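Local coordinates for hypothetical protein TTHA0303 (Thermus thermophilus, PDB 2YQY), which is of unknown function but folds as a DinB-like four-helix bundle that carries an exposed histidine triad, at residues L48-L56 and S105-A116. Residues are numbered along the deposited sequence; the frame is centred on the assembly and turned at random.
Sequences LMVAEHVAL and SLEEVLALLDRA
V109 points both methyls at 48-56: with CG1 anti to the backbone N (chi1 177°), that branch presses on the CB of A51, while CG2, beside the backbone N, meets L48. The CG1 contact is tight, 3.3 Å to A51 CB. L48, whose CG stands anti to its own carbonyl carbon (chi1 -70°), reaches across with CD2, which lies 3.8 Å from V109 CG2 and also touches CD1 of L106. One turn on, A55 brings the backbones within 4.8 Å, measured from its CA to that of L113, and its small CB fits between two leucines. L112 CG and L113 CD2 flank A55 CB from different sides, each 3.8 Å away. L113 CD2 also rests 3.5 Å from A51 O and touches V54 CG1. At the margin, L112 CD2 lies against the aliphatic CG of E52 and near L56 CD2, and further along A116 CB sits 3.2 Å from A55 O. No hydrogen bond crosses between 48-56 and 105-116, so apolar packing joins them; S105 is the N-cap of helix 106-126, its OG accepting a weak bond from E108 N. The two segments run nearly parallel, their axes 8.6 Å apart and crossing at 19°, as neighbours in a four-helix bundle. Helix 10-30 closes one flank, with L28 against A51 and L113, and helix 153-165 packs on V50 and V54, on the side where H53 meets the rings of H155 and H159.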
ATOM      1  N   LEU A  48      -6.220   7.534  10.166  1.00 20.53           N
ATOM      2  CA  LEU A  48      -6.409   8.118   8.837  1.00 20.15           C
ATOM      3  C   LEU A  48      -5.102   8.548   8.124  1.00 19.69           C
ATOM      4  O   LEU A  48      -5.007   8.494   6.911  1.00 19.50           O
ATOM      5  CB  LEU A  48      -7.397   9.292   8.922  1.00 19.91           C
ATOM      6  CG  LEU A  48      -8.843   8.881   9.202  1.00 20.02           C
ATOM      7  CD1 LEU A  48      -9.684  10.121   9.590  1.00 20.84           C
ATOM      8  CD2 LEU A  48      -9.463   8.127   7.999  1.00 19.74           C
ATOM      9  N   MET A  49      -4.124   9.011   8.886  1.00 20.01           N
ATOM     10  CA  MET A  49      -2.788   9.317   8.347  1.00 20.35           C
ATOM     11  C   MET A  49      -2.090   8.027   7.960  1.00 19.71           C
ATOM     12  O   MET A  49      -1.435   7.969   6.929  1.00 18.84           O
ATOM     13  CB  MET A  49      -1.964  10.072   9.379  1.00 21.01           C
ATOM     14  CG  MET A  49      -2.477  11.473   9.671  1.00 21.52           C
ATOM     15  SD  MET A  49      -1.756  12.371  11.075  1.00 12.60           S
ATOM     16  CE  MET A  49      -3.205  13.311  11.440  1.00 21.10           C
ATOM     17  N   VAL A  50      -2.252   6.977   8.774  1.00 16.83           N
ATOM     18  CA  VAL A  50      -1.665   5.702   8.421  1.00 17.71           C
ATOM     19  C   VAL A  50      -2.223   5.277   7.050  1.00 17.71           C
ATOM     20  O   VAL A  50      -1.470   4.907   6.167  1.00 19.47           O
ATOM     21  CB  VAL A  50      -1.969   4.602   9.482  1.00 17.86           C
ATOM     22  CG1 VAL A  50      -1.502   3.243   8.993  1.00 17.04           C
ATOM     23  CG2 VAL A  50      -1.316   4.957  10.829  1.00 18.44           C
ATOM     24  N   ALA A  51      -3.546   5.320   6.897  1.00 17.81           N
ATOM     25  CA  ALA A  51      -4.208   4.891   5.649  1.00 18.31           C
ATOM     26  C   ALA A  51      -3.753   5.721   4.433  1.00 17.92           C
ATOM     27  O   ALA A  51      -3.504   5.178   3.372  1.00 17.31           O
ATOM     28  CB  ALA A  51      -5.733   4.950   5.809  1.00 17.59           C
ATOM     29  N   GLU A  52      -3.659   7.041   4.598  1.00 17.92           N
ATOM     30  CA  GLU A  52      -3.145   7.920   3.538  1.00 18.22           C
ATOM     31  C   GLU A  52      -1.712   7.519   3.170  1.00 18.75           C
ATOM     32  O   GLU A  52      -1.378   7.447   1.980  1.00 17.94           O
ATOM     33  CB  GLU A  52      -3.239   9.407   3.962  1.00 18.46           C
ATOM     34  CG  GLU A  52      -2.388  10.306   3.120  1.00 19.89           C
ATOM     35  CD  GLU A  52      -2.151  11.691   3.693  1.00 19.37           C
ATOM     36  OE1 GLU A  52      -2.298  11.914   4.925  1.00 18.68           O
ATOM     37  OE2 GLU A  52      -1.799  12.578   2.880  1.00 19.10           O
ATOM     38  N   HIS A  53      -0.892   7.191   4.175  1.00 18.22           N
ATOM     39  CA  HIS A  53       0.472   6.688   3.937  1.00 18.13           C
ATOM     40  C   HIS A  53       0.496   5.417   3.071  1.00 18.50           C
ATOM     41  O   HIS A  53       1.252   5.323   2.124  1.00 17.44           O
ATOM     42  CB  HIS A  53       1.180   6.408   5.270  1.00 18.36           C
ATOM     43  CG  HIS A  53       2.559   5.822   5.120  1.00 17.00           C
ATOM     44  ND1 HIS A  53       3.625   6.532   4.615  1.00 17.64           N
ATOM     45  CD2 HIS A  53       3.036   4.589   5.416  1.00 15.37           C
ATOM     46  CE1 HIS A  53       4.697   5.757   4.580  1.00 18.05           C
ATOM     47  NE2 HIS A  53       4.369   4.576   5.081  1.00 17.36           N
ATOM     48  N   VAL A  54      -0.336   4.443   3.423  1.00 18.58           N
ATOM     49  CA  VAL A  54      -0.494   3.249   2.635  1.00 18.68           C
ATOM     50  C   VAL A  54      -0.817   3.576   1.156  1.00 19.09           C
ATOM     51  O   VAL A  54      -0.189   3.016   0.256  1.00 18.74           O
ATOM     52  CB  VAL A  54      -1.585   2.305   3.251  1.00 18.12           C
ATOM     53  CG1 VAL A  54      -2.016   1.229   2.231  1.00 17.88           C
ATOM     54  CG2 VAL A  54      -1.056   1.679   4.578  1.00 18.61           C
ATOM     55  N   ALA A  55      -1.826   4.427   0.924  1.00 18.82           N
ATOM     56  CA  ALA A  55      -2.182   4.879  -0.400  1.00 18.34           C
ATOM     57  C   ALA A  55      -0.993   5.540  -1.138  1.00 19.02           C
ATOM     58  O   ALA A  55      -0.758   5.249  -2.323  1.00 16.05           O
ATOM     59  CB  ALA A  55      -3.388   5.850  -0.331  1.00 18.55           C
ATOM     60  N   LEU A  56      -0.261   6.441  -0.479  1.00 18.13           N
ATOM     61  CA  LEU A  56       0.847   7.158  -1.188  1.00 17.85           C
ATOM     62  C   LEU A  56       1.950   6.139  -1.608  1.00 17.96           C
ATOM     63  O   LEU A  56       2.506   6.208  -2.727  1.00 16.43           O
ATOM     64  CB  LEU A  56       1.428   8.285  -0.332  1.00 17.01           C
ATOM     65  CG  LEU A  56       0.398   9.387  -0.035  1.00 18.87           C
ATOM     66  CD1 LEU A  56       0.927  10.461   0.968  1.00 20.85           C
ATOM     67  CD2 LEU A  56      -0.105  10.028  -1.350  1.00 20.83           C
ATOM     68  N   SER A 105     -10.408  13.395   5.935  1.00  8.86           N
ATOM     69  CA  SER A 105     -11.693  12.758   6.220  1.00  7.99           C
ATOM     70  C   SER A 105     -11.668  11.325   5.724  1.00  7.86           C
ATOM     71  O   SER A 105     -10.806  10.955   4.900  1.00  8.94           O
ATOM     72  CB  SER A 105     -12.888  13.563   5.633  1.00  7.93           C
ATOM     73  OG  SER A 105     -12.865  13.662   4.175  1.00  9.93           O
ATOM     74  N   LEU A 106     -12.566  10.493   6.259  1.00 27.25           N
ATOM     75  CA  LEU A 106     -12.615   9.100   5.838  1.00 26.00           C
ATOM     76  C   LEU A 106     -12.878   9.024   4.336  1.00 25.88           C
ATOM     77  O   LEU A 106     -12.160   8.342   3.611  1.00 24.37           O
ATOM     78  CB  LEU A 106     -13.660   8.302   6.623  1.00 25.00           C
ATOM     79  CG  LEU A 106     -13.810   6.844   6.176  1.00 23.66           C
ATOM     80  CD1 LEU A 106     -12.510   6.039   6.375  1.00 20.41           C
ATOM     81  CD2 LEU A 106     -14.989   6.202   6.905  1.00 24.32           C
ATOM     82  N   GLU A 107     -13.903   9.756   3.889  1.00 24.94           N
ATOM     83  CA  GLU A 107     -14.239   9.851   2.476  1.00 24.92           C
ATOM     84  C   GLU A 107     -13.015  10.153   1.615  1.00 24.44           C
ATOM     85  O   GLU A 107     -12.807   9.499   0.597  1.00 24.26           O
ATOM     86  N   GLU A 108     -12.237  11.166   2.009  1.00 24.01           N
ATOM     87  CA  GLU A 108     -11.028  11.564   1.276  1.00 23.47           C
ATOM     88  C   GLU A 108      -9.994  10.413   1.260  1.00 22.70           C
ATOM     89  O   GLU A 108      -9.434  10.081   0.217  1.00 21.40           O
ATOM     90  N   VAL A 109      -9.736   9.827   2.427  1.00 22.87           N
ATOM     91  CA  VAL A 109      -8.746   8.732   2.562  1.00 23.31           C
ATOM     92  C   VAL A 109      -9.156   7.495   1.750  1.00 23.83           C
ATOM     93  O   VAL A 109      -8.311   6.906   1.074  1.00 24.37           O
ATOM     94  CB  VAL A 109      -8.492   8.357   4.050  1.00 23.31           C
ATOM     95  CG1 VAL A 109      -7.557   7.202   4.156  1.00 24.57           C
ATOM     96  CG2 VAL A 109      -7.917   9.565   4.828  1.00 23.29           C
ATOM     97  N   LEU A 110     -10.441   7.123   1.809  1.00 23.32           N
ATOM     98  CA  LEU A 110     -10.974   5.967   1.067  1.00 23.54           C
ATOM     99  C   LEU A 110     -10.832   6.154  -0.438  1.00 23.25           C
ATOM    100  O   LEU A 110     -10.550   5.197  -1.165  1.00 23.87           O
ATOM    101  CB  LEU A 110     -12.457   5.736   1.392  1.00 23.02           C
ATOM    102  CG  LEU A 110     -12.863   5.150   2.751  1.00 23.02           C
ATOM    103  CD1 LEU A 110     -14.362   4.942   2.780  1.00 24.19           C
ATOM    104  CD2 LEU A 110     -12.133   3.838   3.095  1.00 24.37           C
ATOM    105  N   ALA A 111     -11.043   7.386  -0.892  1.00 22.85           N
ATOM    106  CA  ALA A 111     -10.933   7.729  -2.304  1.00 22.87           C
ATOM    107  C   ALA A 111      -9.462   7.637  -2.735  1.00 22.90           C
ATOM    108  O   ALA A 111      -9.162   7.144  -3.818  1.00 21.06           O
ATOM    109  CB  ALA A 111     -11.530   9.134  -2.577  1.00 22.31           C
ATOM    110  N   LEU A 112      -8.552   8.092  -1.870  1.00 25.74           N
ATOM    111  CA  LEU A 112      -7.111   8.016  -2.153  1.00 25.10           C
ATOM    112  C   LEU A 112      -6.650   6.554  -2.241  1.00 22.32           C
ATOM    113  O   LEU A 112      -5.859   6.176  -3.133  1.00 19.25           O
ATOM    114  CB  LEU A 112      -6.300   8.771  -1.078  1.00 24.79           C
ATOM    115  CG  LEU A 112      -4.839   9.147  -1.388  1.00 26.50           C
ATOM    116  CD1 LEU A 112      -4.709  10.108  -2.584  1.00 26.72           C
ATOM    117  CD2 LEU A 112      -4.176   9.752  -0.168  1.00 24.87           C
ATOM    118  N   LEU A 113      -7.156   5.738  -1.327  1.00 19.94           N
ATOM    119  CA  LEU A 113      -6.848   4.310  -1.350  1.00 19.99           C
ATOM    120  C   LEU A 113      -7.305   3.649  -2.663  1.00 20.71           C
ATOM    121  O   LEU A 113      -6.529   2.914  -3.276  1.00 21.00           O
ATOM    122  CB  LEU A 113      -7.456   3.619  -0.127  1.00 19.17           C
ATOM    123  CG  LEU A 113      -6.751   3.908   1.212  1.00 18.44           C
ATOM    124  CD1 LEU A 113      -7.686   3.570   2.389  1.00 19.43           C
ATOM    125  CD2 LEU A 113      -5.455   3.107   1.307  1.00 21.18           C
ATOM    126  N   ASP A 114      -8.532   3.937  -3.099  1.00 19.87           N
ATOM    127  CA  ASP A 114      -9.094   3.281  -4.278  1.00 20.85           C
ATOM    128  C   ASP A 114      -8.313   3.645  -5.521  1.00 21.02           C
ATOM    129  O   ASP A 114      -8.018   2.786  -6.345  1.00 20.83           O
ATOM    130  CB  ASP A 114     -10.569   3.634  -4.472  1.00 21.54           C
ATOM    131  CG  ASP A 114     -11.474   2.911  -3.483  1.00 24.79           C
ATOM    132  OD1 ASP A 114     -10.987   2.002  -2.779  1.00 28.49           O
ATOM    133  OD2 ASP A 114     -12.669   3.253  -3.393  1.00 25.33           O
ATOM    134  N   ARG A 115      -8.004   4.926  -5.657  1.00 20.44           N
ATOM    135  CA  ARG A 115      -7.287   5.425  -6.832  1.00 20.77           C
ATOM    136  C   ARG A 115      -5.893   4.802  -6.953  1.00 20.47           C
ATOM    137  O   ARG A 115      -5.522   4.311  -8.011  1.00 19.68           O
ATOM    138  CB  ARG A 115      -7.171   6.946  -6.770  1.00 20.74           C
ATOM    139  CG  ARG A 115      -6.632   7.555  -8.043  1.00 22.60           C
ATOM    140  N   ALA A 116      -5.123   4.843  -5.871  1.00 20.21           N
ATOM    141  CA  ALA A 116      -3.751   4.316  -5.893  1.00 21.78           C
ATOM    142  C   ALA A 116      -3.748   2.809  -6.141  1.00 22.25           C
ATOM    143  O   ALA A 116      -2.904   2.280  -6.881  1.00 23.13           O
ATOM    144  CB  ALA A 116      -3.020   4.684  -4.582  1.00 22.39           C
TER